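Superoxide dismutase [Mn], mitochondrial (Saccharomyces cerevisiae, PDB 3RN4) catalyses the dismutation of superoxide radicals to hydrogen peroxide and oxygen in mitochondria, using one metal ion per subunit, naturally manganese and here iron. Local coordinates at residues 95-100 / 200-205; 106-111 / 205-210; 142-147 / 154-159; 146-151 / 168-173. One frame throughout, in Å; residues are numbered along the deposited sequence.

Contact 1. Residues 95-100 / 200-205; sequences NLAPES and VVNWKE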
loop_
_atom_site.group_PDB
_atom_site.type_symbol
_atom_site.label_atom_id
_atom_site.label_comp_id
_atom_site.label_asym_id
_atom_site.label_seq_id
_atom_site.Cartn_x
_atom_site.Cartn_y
_atom_site.Cartn_z
ATOM N N ASN A 95 17.693 1.523 -21.913
ATOM C CA ASN A 95 16.814 0.838 -22.875
ATOM C C ASN A 95 16.055 1.714 -23.886
ATOM O O ASN A 95 15.043 1.307 -24.463
ATOM C CB ASN A 95 15.956 -0.291 -22.221
ATOM C CG ASN A 95 14.858 0.212 -21.254
ATOM O OD1 ASN A 95 14.847 -0.186 -20.097
ATOM N ND2 ASN A 95 13.921 1.022 -21.740
ATOM N N LEU A 96 16.595 2.911 -24.159
ATOM C CA LEU A 96 16.092 3.744 -25.243
ATOM C C LEU A 96 17.251 4.057 -26.182
ATOM O O LEU A 96 18.377 4.194 -25.728
ATOM C CB LEU A 96 15.522 5.070 -24.723
ATOM C CG LEU A 96 14.257 4.976 -23.863
ATOM C CD1 LEU A 96 13.929 6.366 -23.282
ATOM C CD2 LEU A 96 13.097 4.471 -24.668
ATOM N N ALA A 97 16.956 4.157 -27.463
ATOM C CA ALA A 97 17.965 4.494 -28.483
ATOM C C ALA A 97 17.311 5.087 -29.712
ATOM O O ALA A 97 16.207 4.711 -30.090
ATOM C CB ALA A 97 18.755 3.231 -28.877
ATOM N N PRO A 98 18.006 6.017 -30.391
ATOM C CA PRO A 98 17.455 6.449 -31.661
ATOM C C PRO A 98 17.491 5.305 -32.655
ATOM O O PRO A 98 18.330 4.402 -32.518
ATOM C CB PRO A 98 18.432 7.547 -32.116
ATOM C CG PRO A 98 19.663 7.259 -31.441
ATOM C CD PRO A 98 19.308 6.624 -30.108
ATOM N N GLU A 99 16.584 5.361 -33.623
ATOM C CA GLU A 99 16.496 4.409 -34.737
ATOM C C GLU A 99 17.835 4.212 -35.445
ATOM O O GLU A 99 18.160 3.101 -35.895
ATOM C CB GLU A 99 15.433 4.876 -35.737
ATOM C CG GLU A 99 14.076 4.209 -35.568
ATOM C CD GLU A 99 12.903 5.109 -35.907
ATOM O OE1 GLU A 99 11.802 4.582 -36.163
ATOM O OE2 GLU A 99 13.065 6.342 -35.900
ATOM N N SER A 100 18.605 5.294 -35.547
ATOM C CA SER A 100 19.925 5.242 -36.164
ATOM C C SER A 100 20.901 4.381 -35.356
ATOM O O SER A 100 21.943 3.952 -35.862
ATOM C CB SER A 100 20.464 6.671 -36.365
ATOM O OG SER A 100 20.817 7.275 -35.128
ATOM N N VAL A 200 11.520 3.426 -30.300
ATOM C CA VAL A 200 12.851 3.744 -29.844
ATOM C C VAL A 200 13.286 2.902 -28.652
ATOM O O VAL A 200 14.198 3.268 -27.933
ATOM C CB VAL A 200 12.996 5.241 -29.493
ATOM C CG1 VAL A 200 12.983 6.077 -30.770
ATOM C CG2 VAL A 200 11.861 5.678 -28.532
ATOM N N VAL A 201 12.655 1.748 -28.450
ATOM C CA VAL A 201 13.116 0.883 -27.377
ATOM C C VAL A 201 14.375 0.127 -27.818
ATOM O O VAL A 201 14.460 -0.312 -28.964
ATOM C CB VAL A 201 11.986 -0.059 -26.911
ATOM C CG1 VAL A 201 12.554 -1.271 -26.185
ATOM C CG2 VAL A 201 10.996 0.765 -26.023
ATOM N N ASN A 202 15.352 0.031 -26.931
ATOM C CA ASN A 202 16.616 -0.598 -27.292
ATOM C C ASN A 202 16.568 -2.066 -26.909
ATOM O O ASN A 202 16.951 -2.426 -25.808
ATOM C CB ASN A 202 17.788 0.058 -26.591
ATOM C CG ASN A 202 19.111 -0.503 -27.074
ATOM O OD1 ASN A 202 19.120 -1.534 -27.758
ATOM N ND2 ASN A 202 20.219 0.148 -26.718
ATOM N N TRP A 203 16.076 -2.888 -27.817
ATOM C CA TRP A 203 15.928 -4.318 -27.540
ATOM C C TRP A 203 17.267 -5.062 -27.533
ATOM O O TRP A 203 17.387 -6.155 -26.987
ATOM C CB TRP A 203 14.977 -4.959 -28.545
ATOM C CG TRP A 203 13.534 -4.616 -28.378
ATOM C CD1 TRP A 203 12.788 -3.784 -29.155
ATOM C CD2 TRP A 203 12.633 -5.174 -27.403
ATOM N NE1 TRP A 203 11.485 -3.765 -28.706
ATOM C CE2 TRP A 203 11.370 -4.608 -27.630
ATOM C CE3 TRP A 203 12.788 -6.091 -26.354
ATOM C CZ2 TRP A 203 10.246 -4.933 -26.846
ATOM C CZ3 TRP A 203 11.682 -6.406 -25.571
ATOM C CH2 TRP A 203 10.430 -5.830 -25.825
ATOM N N LYS A 204 18.290 -4.455 -28.116
ATOM C CA LYS A 204 19.620 -5.016 -27.979
ATOM C C LYS A 204 20.055 -5.010 -26.519
ATOM O O LYS A 204 20.604 -5.997 -25.996
ATOM C CB LYS A 204 20.585 -4.250 -28.892
ATOM C CG LYS A 204 20.100 -4.284 -30.336
ATOM C CD LYS A 204 20.630 -3.111 -31.181
ATOM C CE LYS A 204 22.057 -3.349 -31.666
ATOM N NZ LYS A 204 23.025 -3.641 -30.548
ATOM N N GLU A 205 19.768 -3.912 -25.823
ATOM C CA GLU A 205 20.082 -3.831 -24.427
ATOM C C GLU A 205 19.218 -4.804 -23.618
ATOM O O GLU A 205 19.691 -5.402 -22.651
ATOM C CB GLU A 205 19.905 -2.387 -23.920
ATOM C CG GLU A 205 19.958 -2.245 -22.379
ATOM C CD GLU A 205 21.309 -2.564 -21.763
ATOM O OE1 GLU A 205 22.313 -2.694 -22.503
ATOM O OE2 GLU A 205 21.387 -2.684 -20.531
#

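Contact 2. Residues 106-111 / 205-210; sequences PPTGAL and EASRRF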
loop_
_atom_site.group_PDB
_atom_site.type_symbol
_atom_site.label_atom_id
_atom_site.label_comp_id
_atom_site.label_asym_id
_atom_site.label_seq_id
_atom_site.Cartn_x
_atom_site.Cartn_y
_atom_site.Cartn_z
ATOM N N PRO A 106 13.960 -5.366 -33.396
ATOM C CA PRO A 106 13.551 -6.447 -32.479
ATOM C C PRO A 106 14.695 -7.105 -31.724
ATOM O O PRO A 106 15.861 -7.061 -32.150
ATOM C CB PRO A 106 12.848 -7.463 -33.393
ATOM C CG PRO A 106 13.255 -7.111 -34.798
ATOM C CD PRO A 106 13.722 -5.682 -34.815
ATOM N N PRO A 107 14.377 -7.725 -30.588
ATOM C CA PRO A 107 15.405 -8.361 -29.796
ATOM C C PRO A 107 15.993 -9.580 -30.526
ATOM O O PRO A 107 15.434 -10.063 -31.513
ATOM C CB PRO A 107 14.656 -8.799 -28.534
ATOM C CG PRO A 107 13.212 -8.953 -28.995
ATOM C CD PRO A 107 13.028 -7.842 -29.990
ATOM N N THR A 108 17.114 -10.063 -30.021
ATOM C CA THR A 108 17.820 -11.174 -30.632
ATOM C C THR A 108 18.042 -12.262 -29.609
ATOM O O THR A 108 17.723 -12.105 -28.427
ATOM C CB THR A 108 19.222 -10.723 -31.087
ATOM O OG1 THR A 108 19.865 -10.063 -29.983
ATOM C CG2 THR A 108 19.094 -9.764 -32.225
ATOM N N GLY A 109 18.592 -13.382 -30.076
ATOM C CA GLY A 109 19.093 -14.411 -29.180
ATOM C C GLY A 109 18.025 -15.068 -28.319
ATOM O O GLY A 109 16.891 -15.302 -28.767
ATOM N N ALA A 110 18.404 -15.364 -27.082
ATOM C CA ALA A 110 17.594 -16.211 -26.211
ATOM C C ALA A 110 16.346 -15.437 -25.781
ATOM O O ALA A 110 15.254 -16.016 -25.593
ATOM C CB ALA A 110 18.441 -16.676 -25.011
ATOM N N LEU A 111 16.487 -14.116 -25.650
ATOM C CA LEU A 111 15.314 -13.283 -25.347
ATOM C C LEU A 111 14.282 -13.365 -26.466
ATOM O O LEU A 111 13.094 -13.558 -26.211
ATOM C CB LEU A 111 15.719 -11.823 -25.093
ATOM C CG LEU A 111 14.537 -10.839 -24.967
ATOM C CD1 LEU A 111 13.634 -11.248 -23.797
ATOM C CD2 LEU A 111 15.017 -9.401 -24.760
ATOM N N GLU A 205 19.768 -3.912 -25.823
ATOM C CA GLU A 205 20.082 -3.831 -24.427
ATOM C C GLU A 205 19.218 -4.804 -23.618
ATOM O O GLU A 205 19.691 -5.402 -22.651
ATOM C CB GLU A 205 19.905 -2.387 -23.920
ATOM C CG GLU A 205 19.958 -2.245 -22.379
ATOM C CD GLU A 205 21.309 -2.564 -21.763
ATOM O OE1 GLU A 205 22.313 -2.694 -22.503
ATOM O OE2 GLU A 205 21.387 -2.684 -20.531
ATOM N N ALA A 206 17.955 -4.951 -23.999
ATOM C CA ALA A 206 17.083 -5.879 -23.261
ATOM C C ALA A 206 17.617 -7.309 -23.408
ATOM O O ALA A 206 17.587 -8.118 -22.471
ATOM C CB ALA A 206 15.695 -5.800 -23.799
ATOM N N SER A 207 18.118 -7.608 -24.603
ATOM C CA SER A 207 18.651 -8.953 -24.866
ATOM C C SER A 207 19.914 -9.208 -24.056
ATOM O O SER A 207 20.113 -10.297 -23.516
ATOM C CB SER A 207 18.933 -9.167 -26.361
ATOM O OG SER A 207 17.819 -8.888 -27.183
ATOM N N ARG A 208 20.782 -8.198 -23.951
ATOM C CA ARG A 208 21.941 -8.293 -23.101
ATOM C C ARG A 208 21.569 -8.461 -21.625
ATOM O O ARG A 208 22.190 -9.222 -20.916
ATOM C CB ARG A 208 22.846 -7.049 -23.294
ATOM C CG ARG A 208 24.195 -7.133 -22.599
ATOM C CD ARG A 208 24.869 -5.746 -22.465
ATOM N NE ARG A 208 24.113 -4.874 -21.569
ATOM C CZ ARG A 208 24.187 -4.927 -20.246
ATOM N NH1 ARG A 208 25.001 -5.797 -19.662
ATOM N NH2 ARG A 208 23.443 -4.116 -19.505
ATOM N N ARG A 209 20.559 -7.728 -21.157
ATOM C CA ARG A 209 20.106 -7.881 -19.789
ATOM C C ARG A 209 19.539 -9.280 -19.505
ATOM O O ARG A 209 19.757 -9.847 -18.423
ATOM C CB ARG A 209 19.039 -6.827 -19.507
ATOM C CG ARG A 209 19.624 -5.424 -19.445
ATOM C CD ARG A 209 18.492 -4.443 -19.226
ATOM N NE ARG A 209 18.940 -3.043 -19.146
ATOM C CZ ARG A 209 18.087 -2.023 -19.218
ATOM N NH1 ARG A 209 16.791 -2.274 -19.390
ATOM N NH2 ARG A 209 18.513 -0.760 -19.136
ATOM N N PHE A 210 18.857 -9.832 -20.493
ATOM C CA PHE A 210 18.268 -11.172 -20.373
ATOM C C PHE A 210 19.380 -12.197 -20.196
ATOM O O PHE A 210 19.289 -13.080 -19.341
ATOM C CB PHE A 210 17.405 -11.495 -21.585
ATOM C CG PHE A 210 16.740 -12.847 -21.505
ATOM C CD1 PHE A 210 15.487 -12.986 -20.932
ATOM C CD2 PHE A 210 17.379 -13.970 -22.010
ATOM C CE1 PHE A 210 14.870 -14.247 -20.860
ATOM C CE2 PHE A 210 16.765 -15.234 -21.938
ATOM C CZ PHE A 210 15.525 -15.360 -21.358
HETATM O O HOH W 1 19.109 -12.724 -25.080
#

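Contact 3. Residues 142-147 / 154-159; sequences AFIVKN and LDVVQT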
loop_
_atom_site.group_PDB
_atom_site.type_symbol
_atom_site.label_atom_id
_atom_site.label_comp_id
_atom_site.label_asym_id
_atom_site.label_seq_id
_atom_site.Cartn_x
_atom_site.Cartn_y
_atom_site.Cartn_z
ATOM N N ALA A 142 6.024 0.266 -16.028
ATOM C CA ALA A 142 5.896 -1.174 -16.341
ATOM C C ALA A 142 7.291 -1.699 -16.664
ATOM O O ALA A 142 8.111 -0.992 -17.275
ATOM C CB ALA A 142 4.957 -1.435 -17.492
ATOM N N PHE A 143 7.553 -2.922 -16.241
ATOM C CA PHE A 143 8.826 -3.569 -16.541
ATOM C C PHE A 143 8.583 -4.908 -17.191
ATOM O O PHE A 143 7.819 -5.727 -16.685
ATOM C CB PHE A 143 9.601 -3.851 -15.287
ATOM C CG PHE A 143 10.003 -2.631 -14.490
ATOM C CD1 PHE A 143 11.236 -2.009 -14.712
ATOM C CD2 PHE A 143 9.174 -2.160 -13.469
ATOM C CE1 PHE A 143 11.631 -0.891 -13.934
ATOM C CE2 PHE A 143 9.559 -1.068 -12.691
ATOM C CZ PHE A 143 10.787 -0.420 -12.944
ATOM N N ILE A 144 9.254 -5.139 -18.308
ATOM C CA ILE A 144 9.361 -6.489 -18.830
ATOM C C ILE A 144 10.518 -7.135 -18.064
ATOM O O ILE A 144 11.630 -6.596 -18.026
ATOM C CB ILE A 144 9.625 -6.491 -20.351
ATOM C CG1 ILE A 144 8.511 -5.745 -21.095
ATOM C CG2 ILE A 144 9.796 -7.945 -20.846
ATOM C CD1 ILE A 144 8.713 -5.660 -22.635
ATOM N N VAL A 145 10.259 -8.278 -17.428
ATOM C CA VAL A 145 11.233 -8.895 -16.561
ATOM C C VAL A 145 11.546 -10.347 -16.927
ATOM O O VAL A 145 10.754 -11.025 -17.600
ATOM C CB VAL A 145 10.770 -8.882 -15.088
ATOM C CG1 VAL A 145 10.583 -7.411 -14.601
ATOM C CG2 VAL A 145 9.464 -9.725 -14.939
ATOM N N LYS A 146 12.703 -10.797 -16.447
ATOM C CA LYS A 146 13.052 -12.224 -16.452
ATOM C C LYS A 146 13.027 -12.692 -15.004
ATOM O O LYS A 146 13.739 -12.162 -14.153
ATOM C CB LYS A 146 14.446 -12.438 -17.029
ATOM C CG LYS A 146 14.844 -13.937 -17.107
ATOM C CD LYS A 146 16.318 -14.075 -17.563
ATOM C CE LYS A 146 16.662 -15.512 -17.993
ATOM N NZ LYS A 146 18.104 -15.577 -18.491
ATOM N N ASN A 147 12.174 -13.663 -14.706
ATOM C CA ASN A 147 12.067 -14.175 -13.352
ATOM C C ASN A 147 13.003 -15.361 -13.113
ATOM O O ASN A 147 12.800 -16.457 -13.653
ATOM C CB ASN A 147 10.615 -14.571 -13.077
ATOM C CG ASN A 147 10.397 -15.017 -11.659
ATOM O OD1 ASN A 147 11.344 -15.226 -10.903
ATOM N ND2 ASN A 147 9.131 -15.197 -11.295
ATOM N N LEU A 154 9.733 -14.981 -18.770
ATOM C CA LEU A 154 9.415 -13.563 -18.978
ATOM C C LEU A 154 8.084 -13.238 -18.314
ATOM O O LEU A 154 7.189 -14.085 -18.273
ATOM C CB LEU A 154 9.271 -13.282 -20.474
ATOM C CG LEU A 154 10.579 -13.406 -21.281
ATOM C CD1 LEU A 154 10.268 -13.258 -22.763
ATOM C CD2 LEU A 154 11.616 -12.351 -20.835
ATOM N N ASP A 155 7.942 -12.015 -17.824
ATOM C CA ASP A 155 6.616 -11.528 -17.441
ATOM C C ASP A 155 6.627 -10.016 -17.593
ATOM O O ASP A 155 7.665 -9.425 -17.914
ATOM C CB ASP A 155 6.342 -11.929 -15.990
ATOM C CG ASP A 155 4.872 -11.839 -15.612
ATOM O OD1 ASP A 155 4.003 -11.563 -16.460
ATOM O OD2 ASP A 155 4.567 -12.076 -14.431
ATOM N N VAL A 156 5.484 -9.384 -17.348
ATOM C CA VAL A 156 5.438 -7.931 -17.330
ATOM C C VAL A 156 4.806 -7.511 -16.017
ATOM O O VAL A 156 3.748 -8.021 -15.640
ATOM C CB VAL A 156 4.599 -7.362 -18.455
ATOM C CG1 VAL A 156 4.700 -5.831 -18.451
ATOM C CG2 VAL A 156 5.042 -7.953 -19.812
ATOM N N VAL A 157 5.458 -6.611 -15.312
ATOM C CA VAL A 157 4.932 -6.213 -14.009
ATOM C C VAL A 157 4.762 -4.709 -13.942
ATOM O O VAL A 157 5.441 -3.969 -14.645
ATOM C CB VAL A 157 5.823 -6.664 -12.891
ATOM C CG1 VAL A 157 5.908 -8.214 -12.842
ATOM C CG2 VAL A 157 7.203 -6.053 -13.015
ATOM N N GLN A 158 3.851 -4.255 -13.097
ATOM C CA GLN A 158 3.649 -2.814 -12.902
ATOM C C GLN A 158 4.271 -2.468 -11.567
ATOM O O GLN A 158 4.210 -3.277 -10.633
ATOM C CB GLN A 158 2.152 -2.500 -12.732
ATOM C CG GLN A 158 1.270 -2.606 -13.942
ATOM C CD GLN A 158 -0.174 -2.429 -13.508
ATOM O OE1 GLN A 158 -0.510 -2.614 -12.311
ATOM N NE2 GLN A 158 -1.017 -2.018 -14.428
ATOM N N THR A 159 4.820 -1.264 -11.423
ATOM C CA THR A 159 5.113 -0.751 -10.083
ATOM C C THR A 159 4.528 0.654 -9.986
ATOM O O THR A 159 4.272 1.292 -11.006
ATOM C CB THR A 159 6.623 -0.624 -9.761
ATOM O OG1 THR A 159 7.213 0.373 -10.606
ATOM C CG2 THR A 159 7.353 -1.948 -9.947
HETATM O O HOH W 2 7.013 -13.966 -12.906
#

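Contact 4. Residues 146-151 / 168-173; sequences KNLSNG and PLVPLV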
loop_
_atom_site.group_PDB
_atom_site.type_symbol
_atom_site.label_atom_id
_atom_site.label_comp_id
_atom_site.label_asym_id
_atom_site.label_seq_id
_atom_site.Cartn_x
_atom_site.Cartn_y
_atom_site.Cartn_z
ATOM N N LYS A 146 12.703 -10.797 -16.447
ATOM C CA LYS A 146 13.052 -12.224 -16.452
ATOM C C LYS A 146 13.027 -12.692 -15.004
ATOM O O LYS A 146 13.739 -12.162 -14.153
ATOM C CB LYS A 146 14.446 -12.438 -17.029
ATOM C CG LYS A 146 14.844 -13.937 -17.107
ATOM C CD LYS A 146 16.318 -14.075 -17.563
ATOM C CE LYS A 146 16.662 -15.512 -17.993
ATOM N NZ LYS A 146 18.104 -15.577 -18.491
ATOM N N ASN A 147 12.174 -13.663 -14.706
ATOM C CA ASN A 147 12.067 -14.175 -13.352
ATOM C C ASN A 147 13.003 -15.361 -13.113
ATOM O O ASN A 147 12.800 -16.457 -13.653
ATOM C CB ASN A 147 10.615 -14.571 -13.077
ATOM C CG ASN A 147 10.397 -15.017 -11.659
ATOM O OD1 ASN A 147 11.344 -15.226 -10.903
ATOM N ND2 ASN A 147 9.131 -15.197 -11.295
ATOM N N LEU A 148 14.039 -15.130 -12.314
ATOM C CA LEU A 148 15.078 -16.140 -12.089
ATOM C C LEU A 148 14.645 -17.287 -11.193
ATOM O O LEU A 148 15.352 -18.294 -11.101
ATOM C CB LEU A 148 16.315 -15.494 -11.477
ATOM C CG LEU A 148 16.978 -14.442 -12.349
ATOM C CD1 LEU A 148 18.172 -13.840 -11.622
ATOM C CD2 LEU A 148 17.372 -15.053 -13.685
ATOM N N SER A 149 13.505 -17.154 -10.536
ATOM C CA SER A 149 13.077 -18.166 -9.592
ATOM C C SER A 149 12.097 -19.191 -10.178
ATOM O O SER A 149 11.835 -20.219 -9.548
ATOM C CB SER A 149 12.456 -17.515 -8.362
ATOM O OG SER A 149 11.213 -16.923 -8.710
ATOM N N ASN A 150 11.563 -18.938 -11.366
ATOM C CA ASN A 150 10.620 -19.889 -11.967
ATOM C C ASN A 150 11.116 -20.450 -13.287
ATOM O O ASN A 150 10.315 -20.831 -14.141
ATOM C CB ASN A 150 9.217 -19.280 -12.139
ATOM C CG ASN A 150 9.155 -18.230 -13.245
ATOM O OD1 ASN A 150 10.177 -17.807 -13.782
ATOM N ND2 ASN A 150 7.957 -17.796 -13.571
ATOM N N GLY A 151 12.441 -20.481 -13.449
ATOM C CA GLY A 151 13.061 -21.027 -14.660
ATOM C C GLY A 151 13.449 -19.972 -15.681
ATOM O O GLY A 151 13.672 -20.278 -16.848
ATOM N N PRO A 168 14.962 -11.552 -7.554
ATOM C CA PRO A 168 14.863 -12.524 -8.651
ATOM C C PRO A 168 14.195 -11.980 -9.906
ATOM O O PRO A 168 14.302 -12.583 -10.966
ATOM C CB PRO A 168 14.026 -13.642 -8.047
ATOM C CG PRO A 168 13.105 -12.900 -7.090
ATOM C CD PRO A 168 13.868 -11.716 -6.584
ATOM N N LEU A 169 13.536 -10.835 -9.822
ATOM C CA LEU A 169 13.003 -10.252 -11.035
ATOM C C LEU A 169 14.070 -9.357 -11.666
ATOM O O LEU A 169 14.407 -8.314 -11.106
ATOM C CB LEU A 169 11.722 -9.448 -10.740
ATOM C CG LEU A 169 10.539 -10.275 -10.210
ATOM C CD1 LEU A 169 9.300 -9.412 -10.025
ATOM C CD2 LEU A 169 10.223 -11.420 -11.172
ATOM N N VAL A 170 14.573 -9.742 -12.839
ATOM C CA VAL A 170 15.565 -8.932 -13.561
ATOM C C VAL A 170 14.900 -7.998 -14.556
ATOM O O VAL A 170 14.169 -8.433 -15.442
ATOM C CB VAL A 170 16.573 -9.811 -14.309
ATOM C CG1 VAL A 170 17.608 -8.941 -15.062
ATOM C CG2 VAL A 170 17.251 -10.804 -13.326
ATOM N N PRO A 171 15.146 -6.687 -14.426
ATOM C CA PRO A 171 14.461 -5.825 -15.395
ATOM C C PRO A 171 15.104 -5.879 -16.787
ATOM O O PRO A 171 16.318 -5.735 -16.894
ATOM C CB PRO A 171 14.627 -4.416 -14.805
ATOM C CG PRO A 171 15.834 -4.496 -13.928
ATOM C CD PRO A 171 15.914 -5.939 -13.416
ATOM N N LEU A 172 14.299 -6.078 -17.819
ATOM C CA LEU A 172 14.795 -6.117 -19.207
ATOM C C LEU A 172 14.445 -4.848 -19.942
ATOM O O LEU A 172 15.297 -4.293 -20.629
ATOM C CB LEU A 172 14.211 -7.290 -19.971
ATOM C CG LEU A 172 14.300 -8.618 -19.236
ATOM C CD1 LEU A 172 13.602 -9.692 -20.095
ATOM C CD2 LEU A 172 15.769 -9.026 -18.878
ATOM N N VAL A 173 13.191 -4.415 -19.845
ATOM C CA VAL A 173 12.789 -3.123 -20.422
ATOM C C VAL A 173 11.998 -2.375 -19.370
ATOM O O VAL A 173 11.028 -2.940 -18.830
ATOM C CB VAL A 173 11.876 -3.285 -21.639
ATOM C CG1 VAL A 173 11.361 -1.908 -22.103
ATOM C CG2 VAL A 173 12.623 -4.002 -22.806
#

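Contact 1. Residues 95-100 / 200-205
The amide of N202 lies between A97 and a helix start: A97 CB sits on one side of its plane, 4.0 Å from ND2, while E205 N reaches OD1 from the other side, well above that plane. N202 is the N-cap of helix 203-212, and E205 N gives its OD1 a 3.1 Å capping bond; CG anti to the backbone N (chi1 -174°) sets the amide across the helix start. W203 has V201 CG1 over one ring face, toward the rim. Two bonds join the backbones around the single bridge of L96 with V201: N202 N gives to N95 O at 2.8 Å, arriving from above the carbonyl plane, and A97 N gives to V200 O at 2.9 Å. L96 CD2 lies 3.6 Å from V200 O and faces V200 CG2 at 4.2 Å. An alanine in place of N202 would probably leave E205 N without its side-chain capping acceptor and the methyl of A97 without the amide beside it. The contact ties the loop after helix 66-94 to the C-terminal domain, and N95 OD1 is taken up by A174 N and R209. Two backbone bonds thus cross a largely buried seam, and the N202 cap fixes where helix 203-212 starts.

Contact 2. Residues 106-111 / 205-210
L111 and F210 bring the first turn of helix 109-119 against helix 203-212, a helix-helix contact within the C-terminal domain of the iron/manganese superoxide dismutase fold. Both side chains have CG trans to their own backbone N (chi1 172° for L111, -178° for F210), which carries each toward the other helix. L111 CA stands over one face of the F210 ring in a CH-pi contact, 4.1 Å from its centroid, while L111 CD1 meets CD1 of that ring at 3.8 Å. The other branch of L111 turns to the helix backbone at A206 and S207, with CD2 3.6 Å from S207 N and close to A206 CB. A110 CB approaches F210 CE2 obliquely at 3.8 Å. In place of F210, an alanine would probably open a gap beneath L111 CA and CD1 and take away the ring that A110 CB rests on at CE2. S207 turns its OG beside its own backbone N (chi1 -54°), where it accepts from T108 N at 3.2 Å; the same hydroxyl also bonds W203 O, one turn back in the helix. P107 CB packs on this oxygen. A water completes the join, accepting from L111 N at 3.0 Å and donating to S207 O at 3.1 Å.

Contact 3. Residues 142-147 / 154-159
F143 and V157 form one of the hydrogen-bonded pairs of an antiparallel beta hairpin, in which strands 140-147 and 153-160 are two of the three strands of the C-terminal domain's sheet, 140-147 being the middle one. Four backbone bonds of 2.8 to 3.0 Å carry the register: F143 N to V157 O, V157 N to F143 O, V145 N to D155 O and D155 N to V145 O. The non-hydrogen-bonded pairs A142-Q158, I144-V156 and K146-L154 fall around them, and V156 CA and L154 CA make CA-H...O contacts to F143 O and V145 O beside the N-H bonds. One face bears F143, V145, D155 and V157. There V145 CG1 meets V157 CG2 at 4.0 Å, the two side chains crossing at about a right angle. F143 turns the edge of its ring to T159: CE2 lies 3.5 Å from OG1, which chi1 66° places between the backbone N and carbonyl carbon of T159. That hydroxyl is hydrogen-bonded to D163 O, and the side chain of F143 lies about 8 Å from that of the metal ligand D176. On the opposite face I144 CG1 and V156 CG2 approach to 4.3 Å, and L154 CD2 leans back over V145 O at 3.6 Å. At the hairpin end L154 O is bonded by N150 of a second subunit. Helix 122-134 covers A142, I144 and V156, helix 109-119 packs on L154, and strand 169-176 pairs along the other side of strand 140-147.

Contact 4. Residues 146-151 / 168-173
K146 and V170 exchange two backbone bonds, K146 N to V170 O at 3.0 Å and V170 N to K146 O at 2.9 Å, and L148 N adds a nearly straight third bond to P168 O (2.9 Å, 178° at the hydrogen), the chains running antiparallel. Here the end of the central strand 140-147 meets strand 169-176, at the edge of this chain's sheet, just where the chain leaves in a type I beta turn from N147 to N150. L172 and V173 both face I144, a classic beta bulge. L148 CG, anti to its own carbonyl carbon (chi1 -62°), lies over P168 O at 3.5 Å and brings CD1 against V170 CG2 at 3.6 Å. On the other face of the sheet L169 CD2 sits over a face of the N147 amide, 3.6 Å from CG. K146 keeps its chain extended and leads away from strand 169-176: CB touches L172 CD2, while NZ reaches F210 O and makes a cation-pi contact with the F210 ring. N150 ND2 bonds L154 O and N150 O bonds Q118 NE2, both partners on a second subunit, where N147 ND2 has a weak bond to D155, placing the turn at a subunit interface. Within the turn, S149 N gives to N147 OD1 at 2.9 Å from above the carbonyl plane, closing an Asx turn, and S149 OG gives the same oxygen a second bond at 2.8 Å.

Contacts 3 and 4 share strand 140-147, one on each side of it, with centres about 8 Å apart; I144 probably hydrogen-bonds through its O to L172 N at 2.7 Å. Helix 203-212 serves contacts 1 and 2, and R209 NH1 probably bonds both N95 OD1 of contact 1 (2.9 Å) and L172 O of contact 4 (2.8 Å). W203 CH2 meets I144 CD1 at 3.6 Å, linking contact 1 to contact 3. The iron, held by H34, H89, D176 and H180, is about 10 Å from the side chains of L96 in contact 1 and F143 in contact 3. Contacts 2 and 4 lie farther off, away from the metal site.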